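Local coordinates for C alpha-dehydrogenase (Sphingobium sp. SYK-6, PDB 4YAG), which probably oxidises the alpha-carbon alcohol of lignin-derived beta-aryl ethers, working as an NAD(H)-dependent member of the short-chain dehydrogenase/reductase family, at residues Val183-Gly189 and Lys246-His252; Pro85-Asn90 and Gly122-Thr127; Ser97-Ala103 and Gly211-Thr215. All blocks are in the same frame, centred on the assembly; numbering follows the deposited sequence.

How the interactions relate
The three contacts show how one Rossmann-type chain joins strand to strand, helix to sheet and loop to loop around a cofactor. Interaction 2 (85-90 with 122-127) comes first and is complete before interaction 1 (183-189 with 246-252) begins; their centres are about 17 Å apart and both involve the same parallel sheet, through strands 87-90, 181-187 and 248-250. Interaction 3 (97-103 with 211-215) alternates with each of them along the sequence. Its centre is about 28 Å from that of interaction 1 and about 32 Å from that of interaction 2, on the other side of the chain's centre from the latter. Each of the three lies within reach of the second subunit.

Interaction 1. Residues Val183-Gly189 and Lys246-His252; sequences VTVLMPG and KLYVSTH. With NAI (1,4-dihydronicotinamide adenine dinucleotide), chain C.
Val185 and Tyr248 stand side by side in two parallel strands, at the edge of the sheet where strand 248-250 is the outermost within the chain. Val185 N donates to Leu247 O, Val185 O receives Val249 N, and Met187 N reaches Val249 O at 2.8 Å, nearly along the C=O axis. Beside them Thr184 OG1 donates to Lys246 O at 2.7 Å, from 26° off the carbonyl plane; the same hydroxyl is also hydrogen-bonded to His138 of the neighbouring strand.

Met187 can be followed outward. Its CB rests 3.8 Å from Val249 O; CG and SD then carry the chain on, extended at chi2, until the bend at chi3 (-70°) brings CE back beside its neighbours. There the methyl lies 3.5 Å from Ser250 OG, whose hydrogen-bonding partner is Ser269 of the second subunit, and also meets Tyr248 CB. Val185 CG1 approaches the Tyr248 ring at its edge, near the ring plane, 3.6 Å from CD1.

Past the strands, Thr251 OG1 accepts Gly189 N at 2.9 Å and also shares a hydrogen bond with His252 ND1. Pro188 lays its ring against the nicotinamide, CB 3.7 Å from C5N of the dinucleotide. The chemistry therefore changes along the contact: main-chain bonds and apolar contacts bind the strands, whereas a threonine hydroxyl gripped by two partners helps to hold the loop that borders the bound NADH.

Interaction 2. Residues Pro85-Asn90 and Gly122-Thr127; sequences PDILIN and GIMAFT
Gly122 meets Asn90 where a helix passes closest to the end of a strand. With no side chain in between, Asn90 OD1 settles 3.5 Å from Gly122 CA, while the amide nitrogen of the same asparagine is hydrogen-bonded to Asn141 OD1 on the adjacent strand. Leu88 CD2 lies beside the carbonyl of Gly122, 3.6 Å from Gly122 O, while that oxygen accepts Phe126 N within the helix.

Ile123 follows with a lighter touch, its CG1 at 4.1 Å from Asn90 ND2 and crossing that side chain at about a right angle.

Phe126 carries most of the apolar contact. With CG anti to its carbonyl carbon (chi1 -75°), the ring is turned toward the strand and is touched in two ways. Leu88, with its own CG anti to the backbone N (chi1 174°), extends toward the helix and lays CD1 over one face of the ring, 4.1 Å from Phe126 CG, and its other methyl meets Phe126 CB. Pro85 comes instead to the edge, with CD 3.5 Å from Phe126 CD2, in the ring plane.

Thr127 turns back to its own helix: its N and OG1 both donate to Ile123 O, the hydroxyl at 2.7 Å, and arrive from opposite faces of the carbonyl plane.

Segment 122-127 of helix 105-133 runs nearly antiparallel to strand 87-90, at 163°, across one face of the sheet. Phe126 also meets Phe9 of strand 7-11 and touches Met71 and Ala75 of helix 68-82, while Ile123 turns to Leu168, Ile172 and Met176 of helix 156-177.

Interaction 3. Residues Ser97-Ala103 and Gly211-Thr215; sequences SGPFKDA and GLAET
Leu212 packs against the loop from Ser97 to Ala103, and its torsions direct its two methyls to different parts of it. CG stands anti to the carbonyl carbon (chi1 -62°) and the chain continues extended, with chi2 at 176°. CD2 lies 3.7 Å from Gly98 CA and also meets Pro99 CD and Asp102 CB, the last at 4.0 Å. CD1 takes the other side of the branch, 3.8 Å from Ser97 O, with Ala103 CB more loosely beside it.

Thr215, in the first turn of the following helix, divides its two branches in a similar way. With OG1 anti to the carbonyl carbon and CG2 anti to the backbone N, the methyl presses to 3.2 Å from Ser97 O, whereas the hydroxyl lies 3.4 Å from Pro99 CD. Pro99 runs counter to both Thr215 and Leu212 as it passes alongside them. At the other end of the contact, Asp102 O receives a CA-H...O contact from Gly211 CA at 3.4 Å, with an angle of 161° at the hydrogen. No conventional hydrogen bond joins the segments; van der Waals contact, much of it carbon against oxygen, and the one CA-H...O contact link them. Nearby, Gly211 N is hydrogen-bonded to Asp107.

Ser97 sits close to the NADH-binding Tyr158, and helix 213-219 belongs to the long connection between strand 181-187 and helix 231-244. The contact is probably at the rim of the substrate side, as in other short-chain dehydrogenases, where the segment after the sixth strand is variable.

Interaction 1. Residues Val183-Gly189 and Lys246-His252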
loop_
_atom_site.group_PDB
_atom_site.type_symbol
_atom_site.label_atom_id
_atom_site.label_comp_id
_atom_site.label_asym_id
_atom_site.label_seq_id
_atom_site.Cartn_x
_atom_site.Cartn_y
_atom_site.Cartn_z
ATOM N N VAL A 183 -0.153 -8.837 -17.186
ATOM C CA VAL A 183 0.517 -8.011 -16.186
ATOM C C VAL A 183 1.711 -8.712 -15.560
ATOM O O VAL A 183 1.752 -9.935 -15.457
ATOM C CB VAL A 183 -0.438 -7.529 -15.060
ATOM C CG1 VAL A 183 -1.667 -6.841 -15.656
ATOM C CG2 VAL A 183 -0.878 -8.675 -14.160
ATOM N N THR A 184 2.689 -7.901 -15.164
ATOM C CA THR A 184 3.915 -8.370 -14.528
ATOM C C THR A 184 4.283 -7.398 -13.427
ATOM O O THR A 184 4.219 -6.192 -13.620
ATOM C CB THR A 184 5.085 -8.384 -15.523
ATOM O OG1 THR A 184 4.796 -9.277 -16.606
ATOM C CG2 THR A 184 6.385 -8.801 -14.855
ATOM N N VAL A 185 4.679 -7.915 -12.273
ATOM C CA VAL A 185 5.337 -7.082 -11.278
ATOM C C VAL A 185 6.809 -7.474 -11.227
ATOM O O VAL A 185 7.161 -8.658 -11.068
ATOM C CB VAL A 185 4.671 -7.129 -9.883
ATOM C CG1 VAL A 185 4.602 -8.538 -9.328
ATOM C CG2 VAL A 185 5.406 -6.201 -8.928
ATOM N N LEU A 186 7.649 -6.462 -11.439
ATOM C CA LEU A 186 9.093 -6.589 -11.365
ATOM C C LEU A 186 9.567 -6.239 -9.971
ATOM O O LEU A 186 9.214 -5.186 -9.437
ATOM C CB LEU A 186 9.697 -5.638 -12.402
ATOM C CG LEU A 186 11.206 -5.430 -12.359
ATOM C CD1 LEU A 186 11.984 -6.703 -12.586
ATOM C CD2 LEU A 186 11.589 -4.357 -13.382
ATOM N N MET A 187 10.344 -7.140 -9.384
ATOM C CA MET A 187 10.858 -7.001 -8.032
ATOM C C MET A 187 12.374 -7.052 -8.058
ATOM O O MET A 187 12.970 -8.133 -8.019
ATOM C CB MET A 187 10.268 -8.101 -7.140
ATOM C CG MET A 187 8.770 -7.943 -6.994
ATOM S SD MET A 187 7.953 -9.402 -6.299
ATOM C CE MET A 187 8.111 -10.539 -7.646
ATOM N N PRO A 188 13.008 -5.873 -8.213
ATOM C CA PRO A 188 14.460 -5.925 -8.277
ATOM C C PRO A 188 15.168 -5.970 -6.930
ATOM O O PRO A 188 14.666 -5.489 -5.904
ATOM C CB PRO A 188 14.833 -4.612 -8.989
ATOM C CG PRO A 188 13.571 -4.122 -9.642
ATOM C CD PRO A 188 12.484 -4.588 -8.699
ATOM N N GLY A 189 16.375 -6.526 -6.988
ATOM C CA GLY A 189 17.436 -6.290 -6.035
ATOM C C GLY A 189 18.275 -5.126 -6.536
ATOM O O GLY A 189 17.789 -4.288 -7.279
ATOM N N LYS A 246 4.473 -13.474 -17.854
ATOM C CA LYS A 246 4.877 -13.922 -16.536
ATOM C C LYS A 246 4.451 -12.940 -15.464
ATOM O O LYS A 246 4.818 -11.766 -15.513
ATOM C CB LYS A 246 6.393 -14.033 -16.478
ATOM C CG LYS A 246 7.005 -15.008 -17.422
ATOM C CD LYS A 246 8.518 -14.848 -17.262
ATOM C CE LYS A 246 9.311 -15.856 -17.969
ATOM N NZ LYS A 246 10.722 -15.654 -17.561
ATOM N N LEU A 247 3.747 -13.401 -14.439
ATOM C CA LEU A 247 3.271 -12.492 -13.408
ATOM C C LEU A 247 4.379 -11.875 -12.546
ATOM O O LEU A 247 4.333 -10.686 -12.226
ATOM C CB LEU A 247 2.257 -13.201 -12.512
ATOM C CG LEU A 247 1.667 -12.423 -11.348
ATOM C CD1 LEU A 247 0.973 -11.148 -11.841
ATOM C CD2 LEU A 247 0.713 -13.323 -10.587
ATOM N N TYR A 248 5.355 -12.698 -12.179
ATOM C CA TYR A 248 6.411 -12.272 -11.285
ATOM C C TYR A 248 7.774 -12.355 -11.928
ATOM O O TYR A 248 8.127 -13.367 -12.545
ATOM C CB TYR A 248 6.448 -13.178 -10.055
ATOM C CG TYR A 248 5.191 -13.237 -9.232
ATOM C CD1 TYR A 248 4.621 -12.098 -8.682
ATOM C CD2 TYR A 248 4.610 -14.460 -8.943
ATOM C CE1 TYR A 248 3.503 -12.170 -7.903
ATOM C CE2 TYR A 248 3.492 -14.545 -8.175
ATOM C CZ TYR A 248 2.946 -13.412 -7.635
ATOM O OH TYR A 248 1.825 -13.525 -6.841
ATOM N N VAL A 249 8.553 -11.293 -11.758
ATOM C CA VAL A 249 9.956 -11.308 -12.146
ATOM C C VAL A 249 10.773 -10.756 -10.995
ATOM O O VAL A 249 10.524 -9.635 -10.559
ATOM C CB VAL A 249 10.218 -10.425 -13.381
ATOM C CG1 VAL A 249 11.727 -10.364 -13.669
ATOM C CG2 VAL A 249 9.461 -10.943 -14.595
ATOM N N SER A 250 11.732 -11.544 -10.506
ATOM C CA SER A 250 12.688 -11.085 -9.498
ATOM C C SER A 250 14.072 -11.144 -10.108
ATOM O O SER A 250 14.415 -12.082 -10.812
ATOM C CB SER A 250 12.656 -11.951 -8.230
ATOM O OG SER A 250 11.368 -11.903 -7.611
ATOM N N THR A 251 14.883 -10.140 -9.828
ATOM C CA THR A 251 16.196 -10.067 -10.467
ATOM C C THR A 251 17.312 -10.755 -9.684
ATOM O O THR A 251 18.369 -11.074 -10.250
ATOM C CB THR A 251 16.625 -8.604 -10.690
ATOM O OG1 THR A 251 16.821 -7.972 -9.426
ATOM C CG2 THR A 251 15.600 -7.834 -11.484
ATOM N N HIS A 252 17.089 -10.986 -8.391
ATOM C CA HIS A 252 18.111 -11.517 -7.495
ATOM C C HIS A 252 17.517 -12.561 -6.570
ATOM O O HIS A 252 16.351 -12.443 -6.188
ATOM C CB HIS A 252 18.666 -10.399 -6.608
ATOM C CG HIS A 252 19.586 -9.455 -7.322
ATOM N ND1 HIS A 252 19.133 -8.502 -8.193
ATOM C CD2 HIS A 252 20.934 -9.308 -7.241
ATOM C CE1 HIS A 252 20.179 -7.814 -8.663
ATOM N NE2 HIS A 252 21.266 -8.279 -8.092
HETATM P PA NAI C . 16.442 6.037 -11.509
HETATM O O1A NAI C . 16.343 7.254 -10.633
HETATM O O2A NAI C . 17.747 5.827 -12.250
HETATM O O5B NAI C . 15.266 6.021 -12.553
HETATM C C5B NAI C . 13.999 6.477 -12.176
HETATM C C4B NAI C . 13.586 7.557 -13.094
HETATM O O4B NAI C . 12.209 7.858 -12.694
HETATM C C3B NAI C . 14.364 8.796 -13.043
HETATM O O3B NAI C . 14.809 9.218 -14.348
HETATM C C2B NAI C . 13.485 9.758 -12.408
HETATM O O2B NAI C . 13.715 11.115 -12.816
HETATM C C1B NAI C . 12.133 9.288 -12.706
HETATM N N9A NAI C . 11.136 9.753 -11.778
HETATM C C8A NAI C . 11.224 9.854 -10.405
HETATM N N7A NAI C . 10.099 10.386 -9.907
HETATM C C5A NAI C . 9.234 10.635 -10.942
HETATM C C6A NAI C . 7.950 11.167 -11.071
HETATM N N6A NAI C . 7.283 11.655 -9.939
HETATM N N1A NAI C . 7.375 11.267 -12.296
HETATM C C2A NAI C . 8.043 10.854 -13.399
HETATM N N3A NAI C . 9.280 10.340 -13.332
HETATM C C4A NAI C . 9.895 10.226 -12.134
HETATM O O3 NAI C . 16.208 4.834 -10.502
HETATM P PN NAI C . 15.783 3.300 -10.760
HETATM O O1N NAI C . 15.966 2.873 -12.210
HETATM O O2N NAI C . 16.606 2.508 -9.776
HETATM O O5D NAI C . 14.225 3.283 -10.364
HETATM C C5D NAI C . 13.246 2.601 -11.153
HETATM C C4D NAI C . 12.355 1.807 -10.269
HETATM O O4D NAI C . 13.120 0.652 -9.762
HETATM C C3D NAI C . 11.859 2.527 -9.093
HETATM O O3D NAI C . 10.446 2.277 -8.950
HETATM C C2D NAI C . 12.596 1.978 -7.957
HETATM O O2D NAI C . 11.839 2.086 -6.746
HETATM C C1D NAI C . 12.812 0.589 -8.319
HETATM N N1N NAI C . 13.851 -0.157 -7.713
HETATM C C2N NAI C . 15.187 0.088 -7.923
HETATM C C3N NAI C . 16.136 -0.716 -7.312
HETATM C C7N NAI C . 17.591 -0.475 -7.524
HETATM O O7N NAI C . 18.466 -1.088 -6.875
HETATM N N7N NAI C . 17.968 0.447 -8.594
HETATM C C4N NAI C . 15.774 -1.774 -6.495
HETATM C C5N NAI C . 14.427 -2.041 -6.339
HETATM C C6N NAI C . 13.485 -1.252 -6.948
#

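Interaction 2. Residues Pro85-Asn90 and Gly122-Thr127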
loop_
_atom_site.group_PDB
_atom_site.type_symbol
_atom_site.label_atom_id
_atom_site.label_comp_id
_atom_site.label_asym_id
_atom_site.label_seq_id
_atom_site.Cartn_x
_atom_site.Cartn_y
_atom_site.Cartn_z
ATOM N N PRO A 85 -0.479 3.465 -26.041
ATOM C CA PRO A 85 0.526 2.398 -26.083
ATOM C C PRO A 85 -0.073 1.010 -25.975
ATOM O O PRO A 85 -1.204 0.866 -25.505
ATOM C CB PRO A 85 1.359 2.671 -24.831
ATOM C CG PRO A 85 0.342 3.180 -23.848
ATOM C CD PRO A 85 -0.662 3.988 -24.669
ATOM N N ASP A 86 0.701 0.001 -26.363
ATOM C CA ASP A 86 0.308 -1.384 -26.167
ATOM C C ASP A 86 0.960 -1.950 -24.920
ATOM O O ASP A 86 0.442 -2.893 -24.314
ATOM C CB ASP A 86 0.725 -2.215 -27.358
ATOM C CG ASP A 86 0.328 -1.567 -28.664
ATOM O OD1 ASP A 86 1.202 -0.996 -29.359
ATOM O OD2 ASP A 86 -0.884 -1.585 -28.976
ATOM N N ILE A 87 2.111 -1.393 -24.568
ATOM C CA ILE A 87 2.868 -1.812 -23.400
ATOM C C ILE A 87 2.959 -0.615 -22.471
ATOM O O ILE A 87 3.411 0.464 -22.872
ATOM C CB ILE A 87 4.251 -2.334 -23.792
ATOM C CG1 ILE A 87 4.104 -3.597 -24.665
ATOM C CG2 ILE A 87 5.134 -2.573 -22.562
ATOM C CD1 ILE A 87 5.381 -4.063 -25.328
ATOM N N LEU A 88 2.523 -0.819 -21.231
ATOM C CA LEU A 88 2.553 0.207 -20.203
ATOM C C LEU A 88 3.528 -0.203 -19.098
ATOM O O LEU A 88 3.332 -1.222 -18.449
ATOM C CB LEU A 88 1.143 0.414 -19.626
ATOM C CG LEU A 88 1.021 1.356 -18.423
ATOM C CD1 LEU A 88 1.411 2.786 -18.784
ATOM C CD2 LEU A 88 -0.409 1.285 -17.851
ATOM N N ILE A 89 4.587 0.582 -18.906
ATOM C CA ILE A 89 5.618 0.275 -17.916
ATOM C C ILE A 89 5.555 1.361 -16.841
ATOM O O ILE A 89 6.017 2.486 -17.045
ATOM C CB ILE A 89 7.050 0.181 -18.506
ATOM C CG1 ILE A 89 7.098 -0.710 -19.758
ATOM C CG2 ILE A 89 8.021 -0.258 -17.408
ATOM C CD1 ILE A 89 6.944 -2.159 -19.512
ATOM N N ASN A 90 4.954 1.030 -15.702
ATOM C CA ASN A 90 4.853 1.958 -14.590
ATOM C C ASN A 90 6.048 1.707 -13.697
ATOM O O ASN A 90 5.999 0.882 -12.778
ATOM C CB ASN A 90 3.570 1.723 -13.797
ATOM C CG ASN A 90 2.321 1.955 -14.614
ATOM O OD1 ASN A 90 2.104 3.042 -15.143
ATOM N ND2 ASN A 90 1.467 0.929 -14.706
ATOM N N GLY A 122 -1.196 5.468 -13.752
ATOM C CA GLY A 122 -0.908 4.875 -15.055
ATOM C C GLY A 122 -1.985 3.912 -15.509
ATOM O O GLY A 122 -2.468 3.964 -16.644
ATOM N N ILE A 123 -2.395 3.023 -14.612
ATOM C CA ILE A 123 -3.459 2.100 -14.941
ATOM C C ILE A 123 -4.748 2.856 -15.286
ATOM O O ILE A 123 -5.440 2.557 -16.265
ATOM C CB ILE A 123 -3.673 1.110 -13.771
ATOM C CG1 ILE A 123 -2.464 0.178 -13.659
ATOM C CG2 ILE A 123 -4.945 0.303 -13.963
ATOM C CD1 ILE A 123 -2.292 -0.473 -12.276
ATOM N N MET A 124 -5.097 3.835 -14.476
ATOM C CA MET A 124 -6.361 4.520 -14.672
ATOM C C MET A 124 -6.371 5.350 -15.952
ATOM O O MET A 124 -7.384 5.417 -16.657
ATOM C CB MET A 124 -6.663 5.406 -13.461
ATOM C CG MET A 124 -6.880 4.619 -12.158
ATOM S SD MET A 124 -8.281 3.469 -12.185
ATOM C CE MET A 124 -9.561 4.676 -12.263
ATOM N N ALA A 125 -5.248 5.996 -16.242
ATOM C CA ALA A 125 -5.168 6.865 -17.417
ATOM C C ALA A 125 -5.022 6.104 -18.729
ATOM O O ALA A 125 -5.543 6.555 -19.744
ATOM C CB ALA A 125 -4.026 7.851 -17.267
ATOM N N PHE A 126 -4.316 4.971 -18.715
ATOM C CA PHE A 126 -3.967 4.267 -19.957
ATOM C C PHE A 126 -4.766 3.025 -20.274
ATOM O O PHE A 126 -4.967 2.705 -21.445
ATOM C CB PHE A 126 -2.482 3.903 -19.972
ATOM C CG PHE A 126 -1.601 5.080 -20.229
ATOM C CD1 PHE A 126 -1.239 5.929 -19.197
ATOM C CD2 PHE A 126 -1.171 5.375 -21.503
ATOM C CE1 PHE A 126 -0.439 7.058 -19.422
ATOM C CE2 PHE A 126 -0.384 6.481 -21.727
ATOM C CZ PHE A 126 -0.019 7.328 -20.706
ATOM N N THR A 127 -5.216 2.284 -19.277
ATOM C CA THR A 127 -5.864 1.021 -19.608
ATOM C C THR A 127 -7.212 1.127 -20.322
ATOM O O THR A 127 -7.523 0.249 -21.107
ATOM C CB THR A 127 -5.922 -0.011 -18.431
ATOM O OG1 THR A 127 -6.744 0.500 -17.385
ATOM C CG2 THR A 127 -4.541 -0.320 -17.949
#

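Interaction 3. Residues Ser97-Ala103 and Gly211-Thr215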
loop_
_atom_site.group_PDB
_atom_site.type_symbol
_atom_site.label_atom_id
_atom_site.label_comp_id
_atom_site.label_asym_id
_atom_site.label_seq_id
_atom_site.Cartn_x
_atom_site.Cartn_y
_atom_site.Cartn_z
ATOM N N SER A 97 13.436 7.036 2.000
ATOM C CA SER A 97 13.929 6.455 3.249
ATOM C C SER A 97 14.619 7.468 4.134
ATOM O O SER A 97 15.118 8.509 3.676
ATOM C CB SER A 97 14.870 5.290 2.954
ATOM O OG SER A 97 14.184 4.254 2.251
ATOM N N GLY A 98 14.670 7.146 5.422
ATOM C CA GLY A 98 15.349 7.978 6.391
ATOM C C GLY A 98 14.932 7.559 7.778
ATOM O O GLY A 98 14.038 6.709 7.950
ATOM N N PRO A 99 15.541 8.186 8.785
ATOM C CA PRO A 99 15.218 7.822 10.167
ATOM C C PRO A 99 13.715 7.963 10.420
ATOM O O PRO A 99 13.120 9.002 10.136
ATOM C CB PRO A 99 16.031 8.828 10.979
ATOM C CG PRO A 99 17.169 9.193 10.086
ATOM C CD PRO A 99 16.574 9.224 8.714
ATOM N N PHE A 100 13.079 6.922 10.958
ATOM C CA PHE A 100 11.621 6.879 10.953
ATOM C C PHE A 100 11.018 8.031 11.755
ATOM O O PHE A 100 9.998 8.592 11.379
ATOM C CB PHE A 100 11.107 5.553 11.521
ATOM C CG PHE A 100 9.608 5.424 11.489
ATOM C CD1 PHE A 100 8.969 5.002 10.361
ATOM C CD2 PHE A 100 8.841 5.750 12.589
ATOM C CE1 PHE A 100 7.589 4.891 10.317
ATOM C CE2 PHE A 100 7.472 5.647 12.553
ATOM C CZ PHE A 100 6.840 5.223 11.423
ATOM N N LYS A 101 11.650 8.382 12.865
ATOM C CA LYS A 101 11.107 9.435 13.716
ATOM C C LYS A 101 11.235 10.818 13.078
ATOM O O LYS A 101 10.628 11.783 13.558
ATOM C CB LYS A 101 11.771 9.403 15.083
ATOM C CG LYS A 101 11.579 8.085 15.821
ATOM C CD LYS A 101 12.108 8.140 17.240
ATOM C CE LYS A 101 13.598 8.378 17.307
ATOM N NZ LYS A 101 14.399 7.250 16.725
ATOM N N ASP A 102 12.016 10.916 12.016
ATOM C CA ASP A 102 12.221 12.194 11.317
ATOM C C ASP A 102 11.171 12.365 10.207
ATOM O O ASP A 102 10.896 13.479 9.773
ATOM C CB ASP A 102 13.605 12.270 10.669
ATOM C CG ASP A 102 14.734 12.484 11.664
ATOM O OD1 ASP A 102 14.455 12.785 12.833
ATOM O OD2 ASP A 102 15.904 12.358 11.247
ATOM N N ALA A 103 10.608 11.268 9.717
ATOM C CA ALA A 103 9.659 11.361 8.604
ATOM C C ALA A 103 8.394 12.106 9.031
ATOM O O ALA A 103 7.864 11.908 10.123
ATOM C CB ALA A 103 9.301 9.975 8.074
ATOM N N GLY A 211 11.007 15.984 6.567
ATOM C CA GLY A 211 11.997 15.804 7.607
ATOM C C GLY A 211 13.264 15.099 7.159
ATOM O O GLY A 211 14.117 14.810 7.986
ATOM N N LEU A 212 13.394 14.839 5.860
ATOM C CA LEU A 212 14.434 13.941 5.358
ATOM C C LEU A 212 15.407 14.607 4.378
ATOM O O LEU A 212 16.124 13.923 3.659
ATOM C CB LEU A 212 13.780 12.734 4.672
ATOM C CG LEU A 212 12.925 11.888 5.609
ATOM C CD1 LEU A 212 12.235 10.765 4.865
ATOM C CD2 LEU A 212 13.758 11.345 6.771
ATOM N N ALA A 213 15.448 15.930 4.338
ATOM C CA ALA A 213 16.355 16.603 3.415
ATOM C C ALA A 213 17.799 16.172 3.659
ATOM O O ALA A 213 18.557 15.971 2.713
ATOM C CB ALA A 213 16.223 18.102 3.534
ATOM N N GLU A 214 18.179 16.027 4.926
ATOM C CA GLU A 214 19.552 15.655 5.252
ATOM C C GLU A 214 19.859 14.262 4.717
ATOM O O GLU A 214 20.945 14.019 4.167
ATOM C CB GLU A 214 19.802 15.729 6.765
ATOM C CG GLU A 214 21.218 15.347 7.170
ATOM C CD GLU A 214 21.470 15.486 8.673
ATOM O OE1 GLU A 214 20.595 16.026 9.393
ATOM O OE2 GLU A 214 22.553 15.048 9.129
ATOM N N THR A 215 18.898 13.356 4.847
ATOM C CA THR A 215 19.071 12.005 4.345
ATOM C C THR A 215 19.221 12.019 2.827
ATOM O O THR A 215 20.063 11.314 2.274
ATOM C CB THR A 215 17.909 11.096 4.769
ATOM O OG1 THR A 215 17.928 10.980 6.201
ATOM C CG2 THR A 215 18.058 9.726 4.163
#